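Local coordinates for hemolysin-like protein containing CBS domains (Oenococcus oeni, PDB 3OCO) that is of unknown function but represents the CBS-domain pair of a longer UPF0053-family membrane protein that may bind flavin adenine dinucleotide, at residues Glu16-Val21 / Lys103-Met108; Met32-Val37 / Arg55-Ala60; Ile68-Asn73 / Ile91-Val96. One frame throughout, in Å; residues are numbered along the deposited sequence.

In the fold
The three contacts are spread over a tandem pair of CBS domains. Contacts 2 and 3 belong together: their centres lie 8 Å apart, and strands 55-60 and 66-72 are neighbours in one three-stranded sheet, where Phe56 O meets Ala71 N at 2.7 Å. Contact 2 forms the edge of that sheet on strand 35-36, while contact 3 brings the loop 91-96, which runs into strand 96-99, against the other outer strand. Contact 1 sits across the chain's centre, 25 Å from contact 2 and 23 Å from contact 3 between centres. Contacts 1 and 3 both touch the second subunit.

Contact 1 of 3, residues Glu16-Val21 / Lys103-Met108; sequences EMNDKV and KVPDVM
Two first torsions set up this helix-to-helix meeting: Met17 carries CG opposite its own backbone N (chi1 -157°), and Val104 does the same with CG1 (chi1 174°), which brings SE of the selenomethionine within 3.8 Å of that methyl, the two side chains crossing at about a right angle. The contact joins helix 10-19, near the N-terminus of the model, to the start of helix 104-113 in the second CBS domain. Lys103 occupies the N-cap position of the latter helix.

The backbone bond between them is short and nearly straight. Val104 N gives its hydrogen to Lys20 O over 2.9 Å, approaching from a direction tilted out of the carbonyl plane. An amide of the first turn of helix 104-113 thus has its acceptor in Lys20 O. The same oxygen receives a CH contact from Lys103 CA, and it lies against Val104 CG2. One bridge between the backbones of Val21 and Lys103 continues the pairing.

On the outer side the Lys103 chain bends at chi2 and chi4 and runs beside the Asp19 side chain, pointing the same way. Its CD rests on Val21 CG1 at 3.8 Å. At the subunit interface, Asn18 ND2 lies 3.5 Å from Pro105 CG, and Phe10 of the second subunit packs on both residues. Met17 also leans on Val137 and Glu140 of helix 134-142, so three helices meet around it.

The charged pair at the surface is loose: Lys103 NZ stands 3.4 Å from Asp19 OD1, a weak bond within a salt bridge, and one water mends the gap by donating to Asp19 OD1 at 3.0 Å and accepting from Lys103 NZ at 3.1 Å.

Contact 2 of 3, residues Met32-Val37 / Arg55-Ala60; sequences MSVVDV and RFPVTA
Asp36 OD1 is the polar atom to start from: it lies 3.1 Å from Thr59 OG1 and also takes a hydrogen bond from Asn62 N, beyond the end of strand 55-60. The side chain reaches across because its CG stands opposite the backbone N (chi1 -174°), and it meets Thr59 at about a right angle. The other oxygen, OD2, is held by Asp38 N, so each carboxylate oxygen has a backbone amide, Asn62 N on OD1 and Asp38 N on OD2.

Beneath it the backbones run as a parallel pair. Thr59 N donates to Val35 O over 2.8 Å, Val35 N to Pro57 O over 2.9 Å, and Val37 N to Thr59 O over 3.0 Å. Val35 O also receives a CH contact from Val58 CA.

The side chains of Val35 and Val58 share one face. Val58 has two conformers; in one of them its CG2 meets Val35 CG2 at 3.8 Å, and its CG1 packs on Val37. Thr59 and Asp36 share the opposite face. Thr59 CG2 also meets Val34 CG2 at 3.4 Å, tighter than normal carbon contact.

Farther back, the edge of the Phe56 ring faces the chain that leads into strand 35-36, with CD1 3.3 Å from Ser33 O, while CE1 lies against Ser33 CB. That serine's hydroxyl is bonded to Glu51 of helix 41-51. From the same helix Leu47 packs on Val35 and Phe56.

Strand 35-36, helix 41-51 and strand 55-60, with the two strands parallel and adjacent, form the beta-alpha-beta unit typical of a CBS domain.

Contact 3 of 3, residues Ile68-Asn73 / Ile91-Val96; sequences IGYAYN and IMRDIV
The aliphatic part of Arg93 lies over one face of the Tyr70 ring, with CG 3.7 Å from the ring centroid in a CH-pi contact displaced toward the rim, near CZ. Bends at chi2 and chi3 then carry the guanidinium past the phenol oxygen, with Tyr70 OH at its edge, 3.5 Å from Arg93 NE, and the two planes 71° apart. One face of the guanidinium is turned to Tyr72 CD2, and NH2 makes a salt bridge with Asp75, which fixes the far end of the arginine. At the edge of the Tyr70 ring, in its plane, sits Asp94 O, 3.5 Å from CE2.

Below these side chains Tyr70 and Arg93 form an antiparallel hydrogen-bonded pair. Tyr70 N donates to Arg93 O over 2.8 Å, and Arg93 N to Tyr70 O over 2.9 Å, both nearly straight. At this single bridge the loop 91-96 passes the outer strand 66-72 of the first CBS sheet, before strand 96-99 of the second sheet.

At Gly69 the loop comes close: Arg93 O lies 3.4 Å from Gly69 CA, and Ile95 CG1 rests on the same carbon at 3.8 Å, while its CG2 reaches Tyr70 CD2. On the other flank the Met92 chain runs extended before turning at chi3, so that SE meets Ile68 CD1 at 3.6 Å, the two side chains crossing roughly at right angles. A water accepts from Tyr72 N and donates to Ile91 O; at the far end of the Tyr72 ring, OH is hydrogen-bonded to Gln52 NE2 of the second subunit.

Contact 1 of 3, residues Glu16-Val21 / Lys103-Met108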
# COMPACT_ATOMS: atom_id res chain seq x y z
N GLU A 16 13.52 -16.58 7.81
CA GLU A 16 13.86 -16.98 6.45
C GLU A 16 14.16 -15.77 5.62
O GLU A 16 15.18 -15.68 4.96
CB GLU A 16 12.71 -17.74 5.79
CG GLU A 16 12.46 -19.11 6.36
CD GLU A 16 11.08 -19.61 6.02
OE1 GLU A 16 10.28 -19.80 6.96
OE2 GLU A 16 10.79 -19.79 4.82
N MSE A 17 13.23 -14.82 5.67
CA MSE A 17 13.36 -13.63 4.86
C MSE A 17 14.59 -12.82 5.25
O MSE A 17 15.12 -12.07 4.43
CB MSE A 17 12.12 -12.77 4.99
CG MSE A 17 11.90 -11.83 3.81
SE MSE A 17 11.35 -10.06 4.37
CE MSE A 17 10.10 -9.73 2.93
N ASN A 18 15.02 -12.95 6.50
CA ASN A 18 16.17 -12.19 6.97
C ASN A 18 17.42 -12.53 6.16
O ASN A 18 18.33 -11.71 6.03
CB ASN A 18 16.41 -12.45 8.46
CG ASN A 18 17.57 -11.64 9.01
OD1 ASN A 18 18.60 -12.19 9.41
ND2 ASN A 18 17.40 -10.32 9.03
N ASP A 19 17.43 -13.73 5.61
CA ASP A 19 18.62 -14.24 4.94
C ASP A 19 18.51 -14.18 3.43
O ASP A 19 19.49 -14.40 2.73
CB ASP A 19 18.89 -15.68 5.39
CG ASP A 19 20.36 -15.96 5.56
OD1 ASP A 19 21.17 -15.03 5.36
OD2 ASP A 19 20.72 -17.11 5.90
N LYS A 20 17.31 -13.86 2.93
CA LYS A 20 17.06 -13.79 1.49
C LYS A 20 17.69 -12.55 0.86
O LYS A 20 18.08 -11.62 1.56
CB LYS A 20 15.56 -13.81 1.20
CG LYS A 20 14.93 -15.19 1.20
CD LYS A 20 13.43 -15.12 1.53
CE LYS A 20 12.80 -16.50 1.56
NZ LYS A 20 12.83 -17.14 0.21
N VAL A 21 17.79 -12.55 -0.46
CA VAL A 21 18.31 -11.38 -1.16
C VAL A 21 17.29 -10.78 -2.13
O VAL A 21 16.23 -11.35 -2.39
CB VAL A 21 19.59 -11.70 -1.94
CG1 VAL A 21 20.67 -12.16 -0.99
CG2 VAL A 21 19.32 -12.75 -2.99
N LYS A 103 21.03 -8.35 0.71
CA LYS A 103 20.14 -9.00 1.65
C LYS A 103 18.91 -8.13 1.85
O LYS A 103 19.01 -6.91 1.98
CB LYS A 103 20.84 -9.24 2.99
CG LYS A 103 21.08 -10.71 3.33
CD LYS A 103 22.10 -11.35 2.41
CE LYS A 103 22.62 -12.67 2.99
NZ LYS A 103 23.22 -12.48 4.35
N VAL A 104 17.75 -8.77 1.90
CA VAL A 104 16.48 -8.06 1.97
C VAL A 104 16.45 -6.90 2.98
O VAL A 104 16.13 -5.78 2.60
CB VAL A 104 15.32 -9.03 2.20
CG1 VAL A 104 14.05 -8.28 2.43
CG2 VAL A 104 15.19 -9.95 0.98
N PRO A 105 16.81 -7.15 4.24
CA PRO A 105 16.77 -6.05 5.22
C PRO A 105 17.66 -4.87 4.82
O PRO A 105 17.32 -3.72 5.15
CB PRO A 105 17.31 -6.69 6.50
CG PRO A 105 17.04 -8.15 6.33
CD PRO A 105 17.19 -8.43 4.86
N ASP A 106 18.77 -5.16 4.14
CA ASP A 106 19.68 -4.11 3.69
C ASP A 106 19.06 -3.27 2.58
O ASP A 106 19.33 -2.07 2.48
CB ASP A 106 21.01 -4.70 3.24
CG ASP A 106 21.86 -5.16 4.39
OD1 ASP A 106 21.60 -4.73 5.53
OD2 ASP A 106 22.80 -5.96 4.17
N VAL A 107 18.22 -3.88 1.76
CA VAL A 107 17.47 -3.13 0.78
C VAL A 107 16.40 -2.29 1.49
O VAL A 107 16.27 -1.10 1.21
CB VAL A 107 16.89 -4.03 -0.35
CG1 VAL A 107 17.57 -5.39 -0.33
CG2 VAL A 107 15.38 -4.18 -0.25
N MSE A 108 15.68 -2.89 2.44
CA MSE A 108 14.67 -2.15 3.20
C MSE A 108 15.29 -0.88 3.80
O MSE A 108 14.70 0.20 3.72
CB MSE A 108 14.07 -3.02 4.32
CG MSE A 108 13.16 -4.16 3.88
SE MSE A 108 12.91 -5.47 5.34
CE MSE A 108 11.50 -4.60 6.41
O HOH W 1 22.22 -13.00 7.29

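Contact 2 of 3, residues Met32-Val37 / Arg55-Ala60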
# COMPACT_ATOMS: atom_id res chain seq x y z
N MSE A 32 6.82 -6.58 -14.74
CA MSE A 32 6.64 -5.16 -14.42
C MSE A 32 5.74 -4.43 -15.40
O MSE A 32 5.77 -4.70 -16.59
CB MSE A 32 7.97 -4.40 -14.45
CG MSE A 32 9.03 -4.74 -13.45
SE MSE A 32 10.45 -3.37 -13.62
CE MSE A 32 10.75 -3.38 -15.55
N SER A 33 4.97 -3.46 -14.89
CA SER A 33 4.28 -2.48 -15.73
C SER A 33 4.92 -1.12 -15.51
O SER A 33 4.99 -0.63 -14.37
CB SER A 33 2.79 -2.40 -15.39
OG SER A 33 2.13 -3.62 -15.64
N VAL A 34 5.37 -0.50 -16.60
CA VAL A 34 6.02 0.80 -16.50
C VAL A 34 5.28 1.89 -17.27
O VAL A 34 4.42 1.60 -18.10
CB VAL A 34 7.48 0.71 -16.99
CG1 VAL A 34 8.21 -0.42 -16.26
CG2 VAL A 34 7.52 0.49 -18.50
N VAL A 35 5.59 3.14 -16.95
CA VAL A 35 5.21 4.26 -17.80
C VAL A 35 6.47 5.03 -18.21
O VAL A 35 7.50 4.96 -17.53
CB VAL A 35 4.26 5.23 -17.08
CG1 VAL A 35 2.94 4.55 -16.81
CG2 VAL A 35 4.89 5.71 -15.80
N ASP A 36 6.39 5.77 -19.30
CA ASP A 36 7.55 6.46 -19.85
C ASP A 36 7.58 7.94 -19.44
O ASP A 36 6.54 8.58 -19.30
CB ASP A 36 7.56 6.34 -21.38
CG ASP A 36 8.82 6.92 -22.00
OD1 ASP A 36 9.92 6.42 -21.66
OD2 ASP A 36 8.72 7.88 -22.81
N VAL A 37 8.79 8.48 -19.25
CA VAL A 37 8.95 9.87 -18.82
C VAL A 37 8.26 10.87 -19.76
O VAL A 37 7.95 11.99 -19.36
CB VAL A 37 10.44 10.23 -18.68
CG1 VAL A 37 11.16 10.14 -20.04
CG2 VAL A 37 10.60 11.61 -18.09
N ARG A 55 2.02 2.19 -7.75
CA ARG A 55 3.28 2.79 -8.16
C ARG A 55 3.82 2.18 -9.44
O ARG A 55 3.95 0.96 -9.54
CB ARG A 55 4.33 2.65 -7.06
CG ARG A 55 3.90 3.28 -5.77
CD ARG A 55 5.01 3.23 -4.79
NE ARG A 55 4.64 3.88 -3.55
CZ ARG A 55 4.33 3.21 -2.44
NH1 ARG A 55 4.36 1.88 -2.46
NH2 ARG A 55 4.01 3.87 -1.34
N PHE A 56 4.14 3.04 -10.40
CA PHE A 56 4.68 2.60 -11.68
C PHE A 56 6.08 3.13 -11.88
O PHE A 56 6.30 4.34 -11.89
CB PHE A 56 3.83 3.11 -12.84
CG PHE A 56 2.51 2.41 -12.97
CD1 PHE A 56 2.40 1.22 -13.68
CD2 PHE A 56 1.37 2.95 -12.40
CE1 PHE A 56 1.18 0.58 -13.80
CE2 PHE A 56 0.14 2.32 -12.52
CZ PHE A 56 0.05 1.13 -13.23
N PRO A 57 7.04 2.21 -12.05
CA PRO A 57 8.38 2.58 -12.52
C PRO A 57 8.27 3.40 -13.79
O PRO A 57 7.47 3.06 -14.69
CB PRO A 57 9.00 1.22 -12.83
CG PRO A 57 8.24 0.25 -12.01
CD PRO A 57 6.85 0.76 -11.99
N VAL A 58 9.02 4.50 -13.84
CA VAL A 58 9.10 5.35 -15.01
C VAL A 58 10.38 5.04 -15.82
O VAL A 58 11.47 5.10 -15.26
CB VAL A 58 9.11 6.84 -14.60
CG1 VAL A 58 9.41 7.73 -15.79
CG2 VAL A 58 7.78 7.23 -13.94
N THR A 59 10.25 4.71 -17.10
CA THR A 59 11.40 4.42 -17.95
C THR A 59 11.87 5.66 -18.71
O THR A 59 11.08 6.55 -19.02
CB THR A 59 11.10 3.32 -19.00
OG1 THR A 59 10.14 3.79 -19.96
CG2 THR A 59 10.55 2.08 -18.35
N ALA A 60 13.15 5.71 -19.01
CA ALA A 60 13.66 6.66 -20.00
C ALA A 60 13.67 5.97 -21.36
O ALA A 60 13.95 4.78 -21.45
CB ALA A 60 15.08 7.13 -19.63

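Contact 3 of 3, residues Ile68-Asn73 / Ile91-Val96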
# COMPACT_ATOMS: atom_id res chain seq x y z
N ILE A 68 14.15 5.53 -14.33
CA ILE A 68 14.68 6.75 -13.71
C ILE A 68 13.94 7.19 -12.42
O ILE A 68 14.40 8.08 -11.70
CB ILE A 68 14.69 7.90 -14.73
CG1 ILE A 68 13.49 7.77 -15.67
CG2 ILE A 68 15.96 7.86 -15.57
CD1 ILE A 68 13.21 9.03 -16.47
N GLY A 69 12.80 6.56 -12.14
CA GLY A 69 12.02 6.89 -10.95
C GLY A 69 10.68 6.18 -10.91
O GLY A 69 10.49 5.19 -11.63
N TYR A 70 9.73 6.66 -10.10
CA TYR A 70 8.39 6.09 -10.13
C TYR A 70 7.32 7.14 -10.16
O TYR A 70 7.56 8.28 -9.75
CB TYR A 70 8.14 5.13 -8.96
CG TYR A 70 7.80 5.81 -7.65
CD1 TYR A 70 6.48 5.89 -7.19
CD2 TYR A 70 8.80 6.36 -6.86
CE1 TYR A 70 6.18 6.51 -5.97
CE2 TYR A 70 8.51 6.97 -5.65
CZ TYR A 70 7.20 7.05 -5.21
OH TYR A 70 6.95 7.67 -4.00
N ALA A 71 6.15 6.75 -10.68
CA ALA A 71 4.93 7.58 -10.61
C ALA A 71 3.87 7.00 -9.66
O ALA A 71 3.53 5.82 -9.71
CB ALA A 71 4.35 7.81 -11.98
N TYR A 72 3.35 7.86 -8.79
CA TYR A 72 2.44 7.49 -7.71
C TYR A 72 0.97 7.70 -8.12
O TYR A 72 0.62 8.78 -8.59
CB TYR A 72 2.83 8.34 -6.49
CG TYR A 72 2.08 8.11 -5.19
CD1 TYR A 72 1.53 6.88 -4.85
CD2 TYR A 72 1.98 9.14 -4.26
CE1 TYR A 72 0.84 6.70 -3.63
CE2 TYR A 72 1.33 8.98 -3.06
CZ TYR A 72 0.76 7.76 -2.74
OH TYR A 72 0.11 7.64 -1.52
N ASN A 73 0.14 6.67 -7.98
CA ASN A 73 -1.28 6.79 -8.38
C ASN A 73 -1.98 8.07 -7.89
O ASN A 73 -2.60 8.79 -8.69
CB ASN A 73 -2.12 5.53 -8.06
CG ASN A 73 -2.16 5.16 -6.55
OD1 ASN A 73 -1.63 5.86 -5.68
ND2 ASN A 73 -2.81 4.05 -6.25
N ILE A 91 5.55 14.78 -12.48
CA ILE A 91 5.21 14.16 -11.18
C ILE A 91 6.21 13.11 -10.64
O ILE A 91 6.23 12.81 -9.45
CB ILE A 91 3.79 13.54 -11.19
CG1 ILE A 91 3.68 12.40 -12.19
CG2 ILE A 91 2.72 14.61 -11.45
CD1 ILE A 91 2.35 11.67 -12.10
N MSE A 92 7.03 12.53 -11.51
CA MSE A 92 7.97 11.47 -11.14
C MSE A 92 8.76 11.73 -9.85
O MSE A 92 9.21 12.84 -9.60
CB MSE A 92 8.94 11.29 -12.30
CG MSE A 92 9.98 10.21 -12.17
SE MSE A 92 11.14 10.30 -13.77
CE MSE A 92 12.33 11.73 -13.17
N ARG A 93 8.94 10.70 -9.03
CA ARG A 93 9.77 10.83 -7.83
C ARG A 93 10.83 9.74 -7.76
O ARG A 93 10.73 8.75 -8.47
CB ARG A 93 8.92 10.86 -6.54
CG ARG A 93 7.59 10.15 -6.65
CD ARG A 93 6.44 11.07 -6.26
NE ARG A 93 6.13 11.02 -4.83
CZ ARG A 93 5.36 11.90 -4.21
NH1 ARG A 93 5.13 11.78 -2.91
NH2 ARG A 93 4.81 12.90 -4.88
N ASP A 94 11.82 9.94 -6.89
CA ASP A 94 13.07 9.15 -6.87
C ASP A 94 12.93 7.69 -6.49
O ASP A 94 12.02 7.31 -5.77
CB ASP A 94 14.08 9.77 -5.90
CG ASP A 94 14.54 11.14 -6.33
OD1 ASP A 94 14.27 11.51 -7.49
OD2 ASP A 94 15.18 11.83 -5.51
N ILE A 95 13.88 6.88 -6.94
CA ILE A 95 13.98 5.52 -6.46
C ILE A 95 15.36 5.29 -5.92
O ILE A 95 16.21 6.18 -5.95
CB ILE A 95 13.65 4.50 -7.54
CG1 ILE A 95 14.40 4.81 -8.84
CG2 ILE A 95 12.15 4.50 -7.79
CD1 ILE A 95 15.74 4.09 -9.00
N VAL A 96 15.58 4.09 -5.39
CA VAL A 96 16.93 3.66 -5.06
C VAL A 96 17.21 2.35 -5.81
O VAL A 96 16.32 1.53 -6.01
CB VAL A 96 17.13 3.53 -3.53
CG1 VAL A 96 16.33 2.36 -2.98
CG2 VAL A 96 18.60 3.39 -3.20
O HOH W 2 15.32 8.91 -9.07
O HOH W 3 4.48 10.45 -8.69